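Local coordinates for protein Poly(A) ribonuclease pop2 (Schizosaccharomyces pombe, PDB 2P51) that removes poly(A) tails from mRNA as the catalytic 3'-exoribonuclease subunit of the CCR4-NOT complex, using divalent metal ions, at residues R44-G56 and H236-F250. Sequence-based numbering, arbitrary orientation.
Sequences RYPVVSMDTEFPG and HQAGSDALLTARIFF. With MG (magnesium ion), chain C; MG (magnesium ion), chain B.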
# COMPACT_ATOMS: atom_id res chain seq x y z
N ARG A 44 9.76 -16.90 -5.14
CA ARG A 44 10.22 -16.63 -6.50
C ARG A 44 10.02 -15.17 -6.91
O ARG A 44 10.70 -14.69 -7.82
CB ARG A 44 9.48 -17.53 -7.51
CG ARG A 44 10.00 -18.97 -7.54
CD ARG A 44 9.13 -19.77 -8.50
NE ARG A 44 7.89 -20.12 -7.79
CZ ARG A 44 6.75 -20.30 -8.40
NH1 ARG A 44 6.71 -20.12 -9.72
NH2 ARG A 44 5.66 -20.64 -7.73
N TYR A 45 9.06 -14.49 -6.28
CA TYR A 45 8.72 -13.09 -6.62
C TYR A 45 8.69 -12.25 -5.33
O TYR A 45 7.62 -11.88 -4.84
CB TYR A 45 7.36 -13.05 -7.33
CG TYR A 45 7.34 -13.83 -8.63
CD1 TYR A 45 7.70 -13.23 -9.84
CD2 TYR A 45 6.95 -15.19 -8.59
CE1 TYR A 45 7.68 -14.00 -11.01
CE2 TYR A 45 6.91 -15.93 -9.76
CZ TYR A 45 7.27 -15.31 -10.94
OH TYR A 45 7.23 -16.07 -12.09
N PRO A 46 9.88 -12.02 -4.75
CA PRO A 46 9.96 -11.51 -3.39
C PRO A 46 9.93 -10.01 -3.27
O PRO A 46 10.26 -9.47 -2.19
CB PRO A 46 11.33 -12.06 -2.92
CG PRO A 46 12.16 -12.06 -4.18
CD PRO A 46 11.21 -12.41 -5.30
N VAL A 47 9.55 -9.28 -4.28
CA VAL A 47 9.44 -7.81 -4.28
C VAL A 47 7.93 -7.49 -4.28
O VAL A 47 7.24 -7.79 -5.25
CB VAL A 47 10.19 -7.13 -5.42
CG1 VAL A 47 10.02 -5.60 -5.34
CG2 VAL A 47 11.67 -7.49 -5.41
N VAL A 48 7.45 -6.93 -3.16
CA VAL A 48 6.01 -6.66 -3.04
C VAL A 48 5.74 -5.16 -3.12
O VAL A 48 6.28 -4.44 -2.24
CB VAL A 48 5.50 -7.17 -1.70
CG1 VAL A 48 4.00 -6.86 -1.57
CG2 VAL A 48 5.76 -8.67 -1.49
N SER A 49 4.96 -4.70 -4.08
CA SER A 49 4.61 -3.27 -4.18
C SER A 49 3.20 -3.08 -3.65
O SER A 49 2.36 -3.97 -3.95
CB SER A 49 4.71 -2.75 -5.63
OG SER A 49 6.09 -2.92 -6.04
N MET A 50 2.97 -1.99 -2.90
CA MET A 50 1.71 -1.91 -2.15
C MET A 50 1.12 -0.52 -2.25
O MET A 50 1.84 0.49 -2.30
CB MET A 50 1.96 -2.30 -0.68
CG MET A 50 0.79 -2.22 0.27
SD MET A 50 0.57 -0.56 0.98
CE MET A 50 1.91 -0.58 2.19
N ASP A 51 -0.23 -0.55 -2.23
CA ASP A 51 -1.01 0.67 -2.08
C ASP A 51 -2.27 0.36 -1.26
O ASP A 51 -2.61 -0.85 -1.19
CB ASP A 51 -1.45 1.27 -3.43
CG ASP A 51 -2.10 2.65 -3.30
OD1 ASP A 51 -1.67 3.41 -2.39
OD2 ASP A 51 -3.00 2.91 -4.12
N THR A 52 -2.94 1.38 -0.72
CA THR A 52 -4.22 1.11 -0.07
C THR A 52 -5.22 2.19 -0.50
O THR A 52 -4.84 3.27 -0.91
CB THR A 52 -4.20 1.13 1.48
OG1 THR A 52 -4.09 2.47 1.94
CG2 THR A 52 -3.02 0.28 2.03
N GLU A 53 -6.51 1.87 -0.44
CA GLU A 53 -7.52 2.91 -0.56
C GLU A 53 -8.27 2.96 0.79
O GLU A 53 -8.50 1.92 1.44
CB GLU A 53 -8.50 2.65 -1.70
CG GLU A 53 -7.90 2.44 -3.08
CD GLU A 53 -7.05 3.58 -3.57
OE1 GLU A 53 -7.35 4.75 -3.31
OE2 GLU A 53 -6.01 3.29 -4.24
N PHE A 54 -8.69 4.13 1.21
CA PHE A 54 -9.32 4.38 2.49
C PHE A 54 -10.13 5.66 2.35
O PHE A 54 -9.99 6.36 1.33
CB PHE A 54 -8.26 4.47 3.59
CG PHE A 54 -7.16 5.47 3.28
CD1 PHE A 54 -7.29 6.81 3.62
CD2 PHE A 54 -5.97 5.03 2.68
CE1 PHE A 54 -6.29 7.71 3.35
CE2 PHE A 54 -4.97 5.94 2.39
CZ PHE A 54 -5.14 7.27 2.74
N PRO A 55 -11.01 5.95 3.28
CA PRO A 55 -11.99 7.05 3.04
C PRO A 55 -11.48 8.44 3.35
O PRO A 55 -12.21 9.30 3.88
CB PRO A 55 -13.17 6.65 3.93
CG PRO A 55 -12.68 5.71 4.94
CD PRO A 55 -11.31 5.22 4.54
N GLY A 56 -10.22 8.70 3.00
CA GLY A 56 -9.71 10.06 3.06
C GLY A 56 -9.30 10.49 4.45
O GLY A 56 -8.99 9.64 5.29
N HIS A 236 -6.58 4.93 -9.07
CA HIS A 236 -7.25 5.15 -7.80
C HIS A 236 -8.00 3.90 -7.40
O HIS A 236 -8.98 3.99 -6.66
CB HIS A 236 -8.13 6.43 -7.88
CG HIS A 236 -8.29 7.01 -6.52
ND1 HIS A 236 -7.53 8.08 -6.09
CD2 HIS A 236 -9.10 6.66 -5.48
CE1 HIS A 236 -7.86 8.38 -4.84
NE2 HIS A 236 -8.83 7.54 -4.44
N GLN A 237 -7.51 2.73 -7.84
CA GLN A 237 -7.87 1.45 -7.25
C GLN A 237 -6.56 0.80 -6.79
O GLN A 237 -5.57 0.94 -7.53
CB GLN A 237 -8.70 0.52 -8.15
CG GLN A 237 -10.15 1.08 -8.23
CD GLN A 237 -11.17 0.01 -8.50
OE1 GLN A 237 -11.24 -1.03 -7.86
NE2 GLN A 237 -12.02 0.19 -9.54
N ALA A 238 -6.55 0.17 -5.62
CA ALA A 238 -5.24 -0.15 -5.02
C ALA A 238 -4.47 -1.19 -5.82
O ALA A 238 -3.24 -1.14 -5.84
CB ALA A 238 -5.37 -0.59 -3.58
N GLY A 239 -5.13 -2.14 -6.47
CA GLY A 239 -4.46 -3.15 -7.26
C GLY A 239 -3.66 -2.52 -8.37
O GLY A 239 -2.44 -2.74 -8.53
N SER A 240 -4.30 -1.69 -9.17
CA SER A 240 -3.68 -1.00 -10.30
C SER A 240 -2.62 -0.03 -9.81
O SER A 240 -1.51 0.03 -10.38
CB SER A 240 -4.79 -0.27 -11.07
OG SER A 240 -4.20 0.45 -12.14
N ASP A 241 -2.93 0.71 -8.75
CA ASP A 241 -1.91 1.65 -8.24
C ASP A 241 -0.67 0.91 -7.72
O ASP A 241 0.47 1.39 -7.94
CB ASP A 241 -2.48 2.52 -7.13
CG ASP A 241 -3.59 3.47 -7.54
OD1 ASP A 241 -3.73 3.78 -8.75
OD2 ASP A 241 -4.36 3.95 -6.66
N ALA A 242 -0.84 -0.22 -7.07
CA ALA A 242 0.31 -0.99 -6.57
C ALA A 242 1.13 -1.52 -7.72
O ALA A 242 2.37 -1.58 -7.72
CB ALA A 242 -0.19 -2.16 -5.70
N LEU A 243 0.47 -1.95 -8.79
CA LEU A 243 1.22 -2.47 -9.94
C LEU A 243 2.01 -1.36 -10.60
O LEU A 243 3.15 -1.51 -11.05
CB LEU A 243 0.21 -3.07 -10.94
CG LEU A 243 0.75 -3.49 -12.31
CD1 LEU A 243 1.84 -4.53 -12.17
CD2 LEU A 243 -0.37 -4.03 -13.19
N LEU A 244 1.41 -0.15 -10.75
CA LEU A 244 2.17 0.95 -11.33
C LEU A 244 3.38 1.32 -10.48
O LEU A 244 4.43 1.68 -11.04
CB LEU A 244 1.25 2.20 -11.46
CG LEU A 244 1.74 3.29 -12.39
CD1 LEU A 244 1.97 2.75 -13.80
CD2 LEU A 244 0.72 4.44 -12.43
N THR A 245 3.16 1.25 -9.15
CA THR A 245 4.24 1.48 -8.20
C THR A 245 5.39 0.53 -8.49
O THR A 245 6.57 0.95 -8.57
CB THR A 245 3.73 1.29 -6.77
OG1 THR A 245 2.72 2.31 -6.52
CG2 THR A 245 4.82 1.52 -5.72
N ALA A 246 5.09 -0.75 -8.66
CA ALA A 246 6.18 -1.71 -8.97
C ALA A 246 6.91 -1.32 -10.24
O ALA A 246 8.16 -1.30 -10.33
CB ALA A 246 5.59 -3.10 -9.14
N ARG A 247 6.13 -1.02 -11.29
CA ARG A 247 6.78 -0.74 -12.57
C ARG A 247 7.62 0.53 -12.49
O ARG A 247 8.74 0.56 -13.05
CB ARG A 247 5.73 -0.64 -13.70
CG ARG A 247 4.97 -1.95 -13.79
CD ARG A 247 3.94 -1.93 -14.87
NE ARG A 247 3.76 -3.35 -15.25
CZ ARG A 247 2.91 -3.69 -16.22
NH1 ARG A 247 2.24 -2.69 -16.80
NH2 ARG A 247 2.82 -4.98 -16.48
N ILE A 248 7.16 1.58 -11.82
CA ILE A 248 7.99 2.79 -11.66
C ILE A 248 9.27 2.47 -10.86
O ILE A 248 10.36 2.99 -11.18
CB ILE A 248 7.16 3.91 -11.03
CG1 ILE A 248 6.09 4.49 -11.98
CG2 ILE A 248 8.06 5.03 -10.52
CD1 ILE A 248 5.05 5.21 -11.12
N PHE A 249 9.12 1.64 -9.83
CA PHE A 249 10.31 1.33 -9.02
C PHE A 249 11.41 0.74 -9.89
O PHE A 249 12.56 1.19 -9.83
CB PHE A 249 9.99 0.36 -7.86
CG PHE A 249 11.25 -0.09 -7.13
CD1 PHE A 249 11.89 0.77 -6.25
CD2 PHE A 249 11.77 -1.37 -7.35
CE1 PHE A 249 13.04 0.35 -5.58
CE2 PHE A 249 12.91 -1.78 -6.68
CZ PHE A 249 13.56 -0.93 -5.81
N PHE A 250 11.09 -0.26 -10.72
CA PHE A 250 12.17 -0.92 -11.48
C PHE A 250 12.75 0.05 -12.51
O PHE A 250 13.96 0.03 -12.80
CB PHE A 250 11.69 -2.23 -12.09
CG PHE A 250 11.54 -3.27 -10.96
CD1 PHE A 250 12.67 -3.90 -10.47
CD2 PHE A 250 10.29 -3.57 -10.43
CE1 PHE A 250 12.57 -4.83 -9.45
CE2 PHE A 250 10.17 -4.52 -9.43
CZ PHE A 250 11.31 -5.15 -8.96
MG MG C . -4.31 4.43 -4.67
MG MG B . -0.88 5.19 -1.75
O HOH W 1 1.67 2.66 -4.00
O HOH W 2 -2.53 5.74 -0.64
O HOH W 3 -4.31 5.20 -2.69
O HOH W 4 -10.07 7.68 -1.67
O HOH W 5 0.89 4.93 -2.77
O HOH W 6 -1.74 6.10 -3.31
O HOH W 7 0.06 7.00 -1.14
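V47 opens the contact, its CG1 resting 3.9 Å from CZ of F250 in a small apolar touch. At S49 strand and helix press close: OG lies 3.1 Å from CB of A246. M50 keeps its side chain off the helix, yet its carbonyl O and OG1 of T245 each accept from one bridging water. At D51 the metals take over. With CG swung anti to the backbone N (chi1 -172°), its carboxylate spans two magnesium ions, OD2 on the one shared with D241, while OD1 sits 2.0 Å from the second magnesium ion, which D172 also binds. E53, bent at chi2, brings OE2 within 2.1 Å of the shared ion, its carboxylate plane turned 66° from that of D241. Over one face of the H236 ring sits E53 OE1, while a water in the ring plane joins NE2 to F54 O. With an alanine in place of H236, that side of the E53 carboxylate would probably lose its cover and the water its imidazole partner. D241 OD1, salt-bridged to R231, also accepts the backbone N-H of H236 on its syn side. This is the two-metal active site of a DEDD nuclease, built on an RNase H-like fold.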